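Amidohydrolase (PDB 4F0L) probably acts as a metal-dependent deaminase of the amidohydrolase family, here with an iron(III) ion at a site that probably takes zinc. Local coordinates at residues B[94-102]-B[179-187]; B[143-154]-B[195-206]. One frame throughout, in Å; residues are numbered along the deposited sequence.

Contact 1 (B[94-102]-B[179-187]); sequences MYKFALTMT and NEGQRRFIN
The guanidinium group of Arg184 meets segment 94-102 through its edge. Arg184 NH1 and NH2 both grip Met101 O, at 2.9 and 3.0 Å, and that oxygen lies in the guanidinium plane; NH1 approaches on a carbonyl lone pair, NH2 nearly along the C=O axis. Arg184 NH1 also donates to Ala98 O at 2.8 Å, tilted out of the guanidinium plane, so one arginine ties together the carbonyls of Ala98 and Met101. A bend at chi3 (71°) turns the group toward them, while Arg184 NE is hydrogen-bonded to His133 O. The Arg183 guanidinium instead offers a face: Leu99 CD2 sits over its centre, 3.9 Å from Arg183 CZ, and Arg183 NH1 donates a hydrogen bond to Glu180 O of its own loop, from above the carbonyl plane. In this metal-dependent amidohydrolase, a TIM-barrel enzyme, the contact joins helix 88-100 to the loop between strand 176-177 and helix 189-203, and Phe185 has its side chain about 11 Å from the bound iron. Around the Tyr95 ring, Gly181 O lies at the edge, 3.3 Å from Tyr95 CE1. Tyr95 and Phe185 meet obliquely, Tyr95 CE1 to Phe185 CE2 at 3.9 Å, whereas Ala98 CB touches the Phe185 edge at CZ, 4.0 Å away. Phe185 also meets Tyr130 edge-to-face.

Contact 2 (B[143-154]-B[195-206]); sequences LSEMADRIAAAA and LIEGCRKTLEGF
Ser144, Asp148 and Thr202 form the polar centre of a contact between two neighbouring helices on the outside of the TIM barrel, 145-157 and 189-203, running in roughly the same direction; the axes of 145-154 and 195-203 approach to 9.4 Å and cross at -28°. The one hydrogen bond between the segments runs from Thr202 OG1 to Asp148 OD1, 2.7 Å long, and arrives from above the carboxylate plane. Ser144 OG donates to Asp148 OD1 at 2.8 Å from the opposite face, so two hydroxyls hold OD1 between them, while Asn142 ND2 donates to Asp148 OD2; together they should restrict rotation of the carboxylate. Apolar packing fills both flanks. Leu143 and Leu195 cross at about a right angle, with Leu143 CD2 lying 4.0 Å from Leu195 CB, and Leu195 CD1 reaches Ser144 CA at 3.4 Å. Gly198 faces Ser144 without a side chain, which brings the serine hydroxyl close to the helix backbone. Next along, Ala147 CB meets Cys199 SG at 3.5 Å. Ala151 CB touches both Thr202 CG2 and Leu203 CD2. At the end of the type II turn from Leu203 to Phe206, the phenyl ring of Phe206 presents its edge, carried there by chi1 of -166°: Ala154 CB lies in the ring plane, 3.7 Å from Phe206 CZ. A polar atom meets the same edge, the carbonyl oxygen Ala151 O, 3.5 Å from Phe206 CE2.

Followed from the N terminus, the chain runs through 94-102, then 143-154, then 179-187 and finally 195-206, so the segments of the two contacts alternate and the loops they close cross rather than nest. Contact 1 closes a loop with 76 residues between its segments, bringing helix 88-100 against the loop that leads into helix 189-203. Contact 2 closes a shorter one, with 40 residues between, and pairs helices 145-157 and 189-203 on the barrel's exterior. Their centres are 19 Å apart, yet they meet at Met146, whose CE packs 3.5 Å from Arg184 NH2 and 3.6 Å from Met101 O. Asn187 ND2 likewise packs against Leu195 CD2.

Contact 1 (B[94-102]-B[179-187])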
loop_
_atom_site.group_PDB
_atom_site.type_symbol
_atom_site.label_atom_id
_atom_site.label_comp_id
_atom_site.label_asym_id
_atom_site.label_seq_id
_atom_site.Cartn_x
_atom_site.Cartn_y
_atom_site.Cartn_z
ATOM N N MET B 94 -14.538 10.937 13.669
ATOM C CA MET B 94 -14.825 9.702 14.380
ATOM C C MET B 94 -16.014 9.883 15.344
ATOM O O MET B 94 -16.924 9.048 15.361
ATOM C CB MET B 94 -13.600 9.168 15.117
ATOM C CG MET B 94 -13.799 7.736 15.616
ATOM S SD MET B 94 -14.540 7.636 17.274
ATOM C CE MET B 94 -13.027 7.813 18.223
ATOM N N TYR B 95 -16.012 10.975 16.111
ATOM C CA TYR B 95 -17.117 11.262 17.029
ATOM C C TYR B 95 -18.432 11.657 16.294
ATOM O O TYR B 95 -19.502 11.332 16.770
ATOM C CB TYR B 95 -16.715 12.286 18.113
ATOM C CG TYR B 95 -15.922 11.640 19.227
ATOM C CD1 TYR B 95 -16.565 10.942 20.246
ATOM C CD2 TYR B 95 -14.517 11.677 19.238
ATOM C CE1 TYR B 95 -15.838 10.319 21.252
ATOM C CE2 TYR B 95 -13.785 11.060 20.239
ATOM C CZ TYR B 95 -14.446 10.374 21.241
ATOM O OH TYR B 95 -13.712 9.751 22.230
ATOM N N LYS B 96 -18.363 12.305 15.128
ATOM C CA LYS B 96 -19.579 12.528 14.335
ATOM C C LYS B 96 -20.284 11.201 14.021
ATOM O O LYS B 96 -21.488 11.080 14.257
ATOM C CB LYS B 96 -19.295 13.278 13.042
ATOM C CG LYS B 96 -20.512 13.379 12.124
ATOM C CD LYS B 96 -20.344 14.435 11.044
ATOM C CE LYS B 96 -21.322 14.208 9.893
ATOM N NZ LYS B 96 -21.434 15.385 8.981
ATOM N N PHE B 97 -19.532 10.205 13.531
ATOM C CA PHE B 97 -20.090 8.861 13.298
ATOM C C PHE B 97 -20.509 8.168 14.610
ATOM O O PHE B 97 -21.619 7.655 14.703
ATOM C CB PHE B 97 -19.111 7.950 12.532
ATOM C CG PHE B 97 -19.117 8.170 11.047
ATOM C CD1 PHE B 97 -18.577 9.334 10.509
ATOM C CD2 PHE B 97 -19.701 7.236 10.187
ATOM C CE1 PHE B 97 -18.592 9.555 9.135
ATOM C CE2 PHE B 97 -19.722 7.451 8.823
ATOM C CZ PHE B 97 -19.164 8.610 8.296
ATOM N N ALA B 98 -19.597 8.123 15.581
ATOM C CA ALA B 98 -19.818 7.384 16.828
ATOM C C ALA B 98 -21.076 7.892 17.560
ATOM O O ALA B 98 -21.843 7.096 18.067
ATOM C CB ALA B 98 -18.581 7.444 17.743
ATOM N N LEU B 99 -21.313 9.204 17.540
ATOM C CA LEU B 99 -22.377 9.788 18.354
ATOM C C LEU B 99 -23.740 9.783 17.667
ATOM O O LEU B 99 -24.728 9.994 18.343
ATOM C CB LEU B 99 -22.016 11.206 18.823
ATOM C CG LEU B 99 -20.842 11.310 19.812
ATOM C CD1 LEU B 99 -20.455 12.760 20.060
ATOM C CD2 LEU B 99 -21.162 10.609 21.131
ATOM N N THR B 100 -23.807 9.512 16.358
ATOM C CA THR B 100 -25.091 9.551 15.632
ATOM C C THR B 100 -25.532 8.217 15.032
ATOM O O THR B 100 -26.690 8.065 14.647
ATOM C CB THR B 100 -25.070 10.576 14.483
ATOM O OG1 THR B 100 -23.994 10.257 13.580
ATOM C CG2 THR B 100 -24.924 11.984 15.028
ATOM N N MET B 101 -24.638 7.235 14.966
ATOM C CA MET B 101 -24.985 5.997 14.288
ATOM C C MET B 101 -26.107 5.230 15.022
ATOM O O MET B 101 -26.042 5.037 16.223
ATOM C CB MET B 101 -23.768 5.111 14.106
ATOM C CG MET B 101 -23.981 4.040 13.038
ATOM S SD MET B 101 -22.511 3.136 12.569
ATOM C CE MET B 101 -21.698 4.459 11.688
ATOM N N THR B 102 -27.123 4.817 14.276
ATOM C CA THR B 102 -28.206 4.009 14.791
ATOM C C THR B 102 -27.870 2.505 14.659
ATOM O O THR B 102 -26.938 2.130 13.935
ATOM C CB THR B 102 -29.460 4.246 13.979
ATOM O OG1 THR B 102 -29.245 3.715 12.665
ATOM C CG2 THR B 102 -29.806 5.764 13.892
ATOM N N ASN B 179 -15.686 11.727 29.874
ATOM C CA ASN B 179 -16.397 12.922 29.421
ATOM C C ASN B 179 -17.669 12.557 28.617
ATOM O O ASN B 179 -17.875 11.396 28.227
ATOM C CB ASN B 179 -15.466 13.886 28.681
ATOM C CG ASN B 179 -14.833 13.257 27.472
ATOM O OD1 ASN B 179 -15.529 12.652 26.639
ATOM N ND2 ASN B 179 -13.502 13.353 27.377
ATOM N N GLU B 180 -18.501 13.570 28.371
ATOM C CA GLU B 180 -19.784 13.424 27.705
ATOM C C GLU B 180 -19.664 12.887 26.269
ATOM O O GLU B 180 -20.536 12.171 25.816
ATOM C CB GLU B 180 -20.513 14.769 27.762
ATOM C CG GLU B 180 -21.942 14.781 27.210
ATOM C CD GLU B 180 -22.947 13.983 28.048
ATOM O OE1 GLU B 180 -22.582 13.346 29.070
ATOM O OE2 GLU B 180 -24.128 13.997 27.658
ATOM N N GLY B 181 -18.572 13.196 25.572
ATOM C CA GLY B 181 -18.303 12.631 24.237
ATOM C C GLY B 181 -18.215 11.108 24.220
ATOM O O GLY B 181 -18.473 10.471 23.195
ATOM N N GLN B 182 -17.831 10.527 25.354
ATOM C CA GLN B 182 -17.693 9.060 25.500
ATOM C C GLN B 182 -18.944 8.334 25.964
ATOM O O GLN B 182 -18.919 7.115 26.197
ATOM C CB GLN B 182 -16.545 8.742 26.458
ATOM C CG GLN B 182 -15.235 8.748 25.726
ATOM C CD GLN B 182 -14.479 10.016 25.926
ATOM O OE1 GLN B 182 -13.800 10.175 26.956
ATOM N NE2 GLN B 182 -14.580 10.941 24.949
ATOM N N ARG B 183 -20.032 9.072 26.094
ATOM C CA ARG B 183 -21.245 8.552 26.714
ATOM C C ARG B 183 -21.811 7.253 26.131
ATOM O O ARG B 183 -22.432 6.488 26.859
ATOM C CB ARG B 183 -22.344 9.607 26.688
ATOM C CG ARG B 183 -22.828 9.965 25.300
ATOM C CD ARG B 183 -23.812 11.120 25.377
ATOM N NE ARG B 183 -24.160 11.694 24.081
ATOM C CZ ARG B 183 -23.470 12.640 23.461
ATOM N NH1 ARG B 183 -22.349 13.156 23.969
ATOM N NH2 ARG B 183 -23.919 13.095 22.305
ATOM N N ARG B 184 -21.633 6.989 24.843
ATOM C CA ARG B 184 -22.181 5.734 24.287
ATOM C C ARG B 184 -21.293 4.515 24.566
ATOM O O ARG B 184 -21.676 3.398 24.229
ATOM C CB ARG B 184 -22.390 5.841 22.779
ATOM C CG ARG B 184 -23.174 7.064 22.346
ATOM C CD ARG B 184 -23.510 6.986 20.883
ATOM N NE ARG B 184 -24.528 5.971 20.579
ATOM C CZ ARG B 184 -24.957 5.670 19.353
ATOM N NH1 ARG B 184 -24.468 6.287 18.288
ATOM N NH2 ARG B 184 -25.920 4.778 19.175
ATOM N N PHE B 185 -20.098 4.744 25.136
ATOM C CA PHE B 185 -19.082 3.690 25.312
ATOM C C PHE B 185 -19.058 3.167 26.731
ATOM O O PHE B 185 -18.484 2.114 26.991
ATOM C CB PHE B 185 -17.667 4.210 25.015
ATOM C CG PHE B 185 -17.520 4.985 23.719
ATOM C CD1 PHE B 185 -18.350 4.764 22.643
ATOM C CD2 PHE B 185 -16.515 5.948 23.604
ATOM C CE1 PHE B 185 -18.210 5.477 21.475
ATOM C CE2 PHE B 185 -16.364 6.683 22.437
ATOM C CZ PHE B 185 -17.220 6.446 21.376
ATOM N N ILE B 186 -19.666 3.919 27.638
ATOM C CA ILE B 186 -19.442 3.798 29.076
ATOM C C ILE B 186 -20.224 2.638 29.680
ATOM O O ILE B 186 -21.379 2.430 29.345
ATOM C CB ILE B 186 -19.894 5.117 29.784
ATOM C CG1 ILE B 186 -19.025 6.284 29.357
ATOM C CG2 ILE B 186 -19.924 5.010 31.312
ATOM C CD1 ILE B 186 -19.479 7.602 29.972
ATOM N N ASN B 187 -19.585 1.890 30.565
ATOM C CA ASN B 187 -20.283 0.982 31.467
ATOM C C ASN B 187 -19.560 0.948 32.791
ATOM O O ASN B 187 -18.365 1.259 32.856
ATOM C CB ASN B 187 -20.332 -0.454 30.926
ATOM C CG ASN B 187 -21.280 -0.608 29.785
ATOM O OD1 ASN B 187 -22.495 -0.477 29.960
ATOM N ND2 ASN B 187 -20.743 -0.939 28.593
#

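Contact 2 (B[143-154]-B[195-206])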
loop_
_atom_site.group_PDB
_atom_site.type_symbol
_atom_site.label_atom_id
_atom_site.label_comp_id
_atom_site.label_asym_id
_atom_site.label_seq_id
_atom_site.Cartn_x
_atom_site.Cartn_y
_atom_site.Cartn_z
ATOM N N LEU B 143 -30.133 -4.487 26.109
ATOM C CA LEU B 143 -28.825 -3.922 26.512
ATOM C C LEU B 143 -27.724 -4.120 25.451
ATOM O O LEU B 143 -26.912 -3.200 25.180
ATOM C CB LEU B 143 -28.388 -4.479 27.872
ATOM C CG LEU B 143 -27.031 -4.010 28.423
ATOM C CD1 LEU B 143 -26.957 -2.504 28.579
ATOM C CD2 LEU B 143 -26.756 -4.694 29.752
ATOM N N SER B 144 -27.693 -5.306 24.858
ATOM C CA SER B 144 -26.654 -5.677 23.902
ATOM C C SER B 144 -27.016 -5.351 22.455
ATOM O O SER B 144 -26.334 -5.827 21.529
ATOM C CB SER B 144 -26.292 -7.170 24.050
ATOM O OG SER B 144 -27.373 -8.030 23.679
ATOM N N GLU B 145 -28.062 -4.556 22.252
ATOM C CA GLU B 145 -28.522 -4.192 20.895
ATOM C C GLU B 145 -27.390 -4.049 19.850
ATOM O O GLU B 145 -27.448 -4.673 18.793
ATOM C CB GLU B 145 -29.318 -2.892 20.933
ATOM C CG GLU B 145 -29.886 -2.463 19.589
ATOM C CD GLU B 145 -30.886 -3.440 19.003
ATOM O OE1 GLU B 145 -31.670 -4.045 19.780
ATOM O OE2 GLU B 145 -30.884 -3.626 17.771
ATOM N N MET B 146 -26.381 -3.233 20.136
ATOM C CA MET B 146 -25.359 -2.933 19.132
ATOM C C MET B 146 -24.479 -4.141 18.849
ATOM O O MET B 146 -24.107 -4.370 17.695
ATOM C CB MET B 146 -24.507 -1.719 19.526
ATOM C CG MET B 146 -25.223 -0.391 19.305
ATOM S SD MET B 146 -25.451 -0.063 17.557
ATOM C CE MET B 146 -25.574 1.722 17.509
ATOM N N ALA B 147 -24.191 -4.939 19.885
ATOM C CA ALA B 147 -23.449 -6.211 19.710
ATOM C C ALA B 147 -24.276 -7.212 18.908
ATOM O O ALA B 147 -23.720 -7.967 18.079
ATOM C CB ALA B 147 -23.005 -6.824 21.056
ATOM N N ASP B 148 -25.593 -7.223 19.131
ATOM C CA ASP B 148 -26.487 -8.077 18.354
ATOM C C ASP B 148 -26.442 -7.715 16.850
ATOM O O ASP B 148 -26.564 -8.585 15.977
ATOM C CB ASP B 148 -27.933 -7.979 18.839
ATOM C CG ASP B 148 -28.116 -8.361 20.315
ATOM O OD1 ASP B 148 -27.187 -8.834 21.012
ATOM O OD2 ASP B 148 -29.245 -8.154 20.788
ATOM N N ARG B 149 -26.322 -6.419 16.563
ATOM C CA ARG B 149 -26.192 -5.963 15.164
ATOM C C ARG B 149 -24.904 -6.465 14.500
ATOM O O ARG B 149 -24.913 -6.865 13.312
ATOM C CB ARG B 149 -26.257 -4.449 15.087
ATOM C CG ARG B 149 -27.592 -3.878 15.557
ATOM C CD ARG B 149 -28.735 -4.323 14.654
ATOM N NE ARG B 149 -29.986 -3.691 15.041
ATOM C CZ ARG B 149 -31.032 -3.497 14.233
ATOM N NH1 ARG B 149 -31.014 -3.849 12.946
ATOM N NH2 ARG B 149 -32.118 -2.919 14.715
ATOM N N ILE B 150 -23.811 -6.455 15.268
ATOM C CA ILE B 150 -22.526 -6.994 14.811
ATOM C C ILE B 150 -22.695 -8.454 14.469
ATOM O O ILE B 150 -22.345 -8.891 13.359
ATOM C CB ILE B 150 -21.430 -6.832 15.883
ATOM C CG1 ILE B 150 -21.094 -5.363 16.102
ATOM C CG2 ILE B 150 -20.186 -7.635 15.543
ATOM C CD1 ILE B 150 -20.786 -4.575 14.843
ATOM N N ALA B 151 -23.277 -9.204 15.401
ATOM C CA ALA B 151 -23.480 -10.610 15.185
ATOM C C ALA B 151 -24.414 -10.904 13.994
ATOM O O ALA B 151 -24.144 -11.834 13.232
ATOM C CB ALA B 151 -23.960 -11.288 16.445
ATOM N N ALA B 152 -25.471 -10.116 13.824
ATOM C CA ALA B 152 -26.343 -10.251 12.671
ATOM C C ALA B 152 -25.587 -9.979 11.385
ATOM O O ALA B 152 -25.771 -10.721 10.392
ATOM C CB ALA B 152 -27.571 -9.340 12.765
ATOM N N ALA B 153 -24.747 -8.928 11.386
ATOM C CA ALA B 153 -23.939 -8.591 10.216
ATOM C C ALA B 153 -22.955 -9.738 9.881
ATOM O O ALA B 153 -22.898 -10.219 8.743
ATOM C CB ALA B 153 -23.188 -7.273 10.447
ATOM N N ALA B 154 -22.234 -10.215 10.883
ATOM C CA ALA B 154 -21.324 -11.335 10.670
ATOM C C ALA B 154 -22.054 -12.587 10.131
ATOM O O ALA B 154 -21.543 -13.266 9.219
ATOM C CB ALA B 154 -20.563 -11.675 11.961
ATOM N N LEU B 195 -24.141 -6.917 29.936
ATOM C CA LEU B 195 -24.007 -6.792 28.481
ATOM C C LEU B 195 -23.350 -8.047 27.903
ATOM O O LEU B 195 -23.818 -8.593 26.893
ATOM C CB LEU B 195 -23.174 -5.557 28.147
ATOM C CG LEU B 195 -22.804 -5.343 26.671
ATOM C CD1 LEU B 195 -24.026 -4.931 25.896
ATOM C CD2 LEU B 195 -21.722 -4.297 26.590
ATOM N N ILE B 196 -22.286 -8.513 28.555
ATOM C CA ILE B 196 -21.630 -9.752 28.169
ATOM C C ILE B 196 -22.628 -10.930 28.172
ATOM O O ILE B 196 -22.637 -11.730 27.253
ATOM C CB ILE B 196 -20.428 -10.060 29.090
ATOM C CG1 ILE B 196 -19.231 -9.145 28.755
ATOM C CG2 ILE B 196 -20.017 -11.519 28.990
ATOM C CD1 ILE B 196 -18.670 -9.295 27.343
ATOM N N GLU B 197 -23.497 -10.991 29.176
ATOM C CA GLU B 197 -24.543 -11.990 29.216
ATOM C C GLU B 197 -25.522 -11.879 28.022
ATOM O O GLU B 197 -25.858 -12.890 27.416
ATOM C CB GLU B 197 -25.281 -11.935 30.583
ATOM C CG GLU B 197 -26.402 -12.944 30.757
ATOM C CD GLU B 197 -25.944 -14.385 30.604
ATOM O OE1 GLU B 197 -24.756 -14.699 30.789
ATOM O OE2 GLU B 197 -26.796 -15.226 30.282
ATOM N N GLY B 198 -25.956 -10.668 27.675
ATOM C CA GLY B 198 -26.763 -10.458 26.456
ATOM C C GLY B 198 -26.048 -10.950 25.203
ATOM O O GLY B 198 -26.640 -11.635 24.371
ATOM N N CYS B 199 -24.747 -10.678 25.107
ATOM C CA CYS B 199 -23.960 -11.168 23.972
ATOM C C CYS B 199 -23.883 -12.689 23.921
ATOM O O CYS B 199 -24.041 -13.290 22.861
ATOM C CB CYS B 199 -22.536 -10.608 24.008
ATOM S SG CYS B 199 -22.415 -8.838 23.797
ATOM N N ARG B 200 -23.659 -13.316 25.068
ATOM C CA ARG B 200 -23.618 -14.789 25.121
ATOM C C ARG B 200 -24.918 -15.419 24.580
ATOM O O ARG B 200 -24.877 -16.364 23.803
ATOM C CB ARG B 200 -23.337 -15.289 26.543
ATOM C CG ARG B 200 -23.061 -16.785 26.624
ATOM C CD ARG B 200 -23.181 -17.310 28.046
ATOM N NE ARG B 200 -24.475 -17.015 28.642
ATOM C CZ ARG B 200 -25.634 -17.605 28.305
ATOM N NH1 ARG B 200 -25.702 -18.530 27.345
ATOM N NH2 ARG B 200 -26.759 -17.266 28.939
ATOM N N LYS B 201 -26.064 -14.913 25.008
ATOM C CA LYS B 201 -27.330 -15.426 24.517
ATOM C C LYS B 201 -27.453 -15.235 23.024
ATOM O O LYS B 201 -27.822 -16.142 22.315
ATOM C CB LYS B 201 -28.513 -14.752 25.213
ATOM C CG LYS B 201 -28.661 -15.174 26.650
ATOM C CD LYS B 201 -29.665 -14.291 27.395
ATOM C CE LYS B 201 -29.793 -14.730 28.841
ATOM N NZ LYS B 201 -30.170 -13.623 29.756
ATOM N N THR B 202 -27.129 -14.050 22.540
ATOM C CA THR B 202 -27.162 -13.786 21.109
ATOM C C THR B 202 -26.274 -14.720 20.293
ATOM O O THR B 202 -26.654 -15.128 19.196
ATOM C CB THR B 202 -26.753 -12.336 20.849
ATOM O OG1 THR B 202 -27.789 -11.489 21.359
ATOM C CG2 THR B 202 -26.554 -12.072 19.392
ATOM N N LEU B 203 -25.089 -15.040 20.809
ATOM C CA LEU B 203 -24.147 -15.891 20.087
ATOM C C LEU B 203 -24.459 -17.397 20.159
ATOM O O LEU B 203 -23.796 -18.198 19.527
ATOM C CB LEU B 203 -22.735 -15.620 20.571
ATOM C CG LEU B 203 -22.190 -14.241 20.167
ATOM C CD1 LEU B 203 -20.789 -14.051 20.742
ATOM C CD2 LEU B 203 -22.156 -14.043 18.668
ATOM N N GLU B 204 -25.483 -17.781 20.913
ATOM C CA GLU B 204 -25.923 -19.173 20.910
ATOM C C GLU B 204 -26.340 -19.537 19.510
ATOM O O GLU B 204 -27.098 -18.825 18.886
ATOM C CB GLU B 204 -27.099 -19.388 21.876
ATOM C CG GLU B 204 -26.625 -19.541 23.307
ATOM C CD GLU B 204 -27.756 -19.611 24.313
ATOM O OE1 GLU B 204 -28.937 -19.633 23.911
ATOM O OE2 GLU B 204 -27.444 -19.655 25.515
ATOM N N GLY B 205 -25.843 -20.644 19.006
ATOM C CA GLY B 205 -26.124 -20.997 17.624
ATOM C C GLY B 205 -25.295 -20.261 16.580
ATOM O O GLY B 205 -25.417 -20.550 15.397
ATOM N N PHE B 206 -24.460 -19.312 16.977
ATOM C CA PHE B 206 -23.503 -18.715 16.034
ATOM C C PHE B 206 -22.313 -19.680 15.991
ATOM O O PHE B 206 -21.422 -19.605 16.844
ATOM C CB PHE B 206 -23.053 -17.318 16.484
ATOM C CG PHE B 206 -22.335 -16.519 15.398
ATOM C CD1 PHE B 206 -21.270 -17.060 14.693
ATOM C CD2 PHE B 206 -22.750 -15.244 15.064
ATOM C CE1 PHE B 206 -20.618 -16.339 13.702
ATOM C CE2 PHE B 206 -22.080 -14.492 14.092
ATOM C CZ PHE B 206 -21.028 -15.045 13.398
#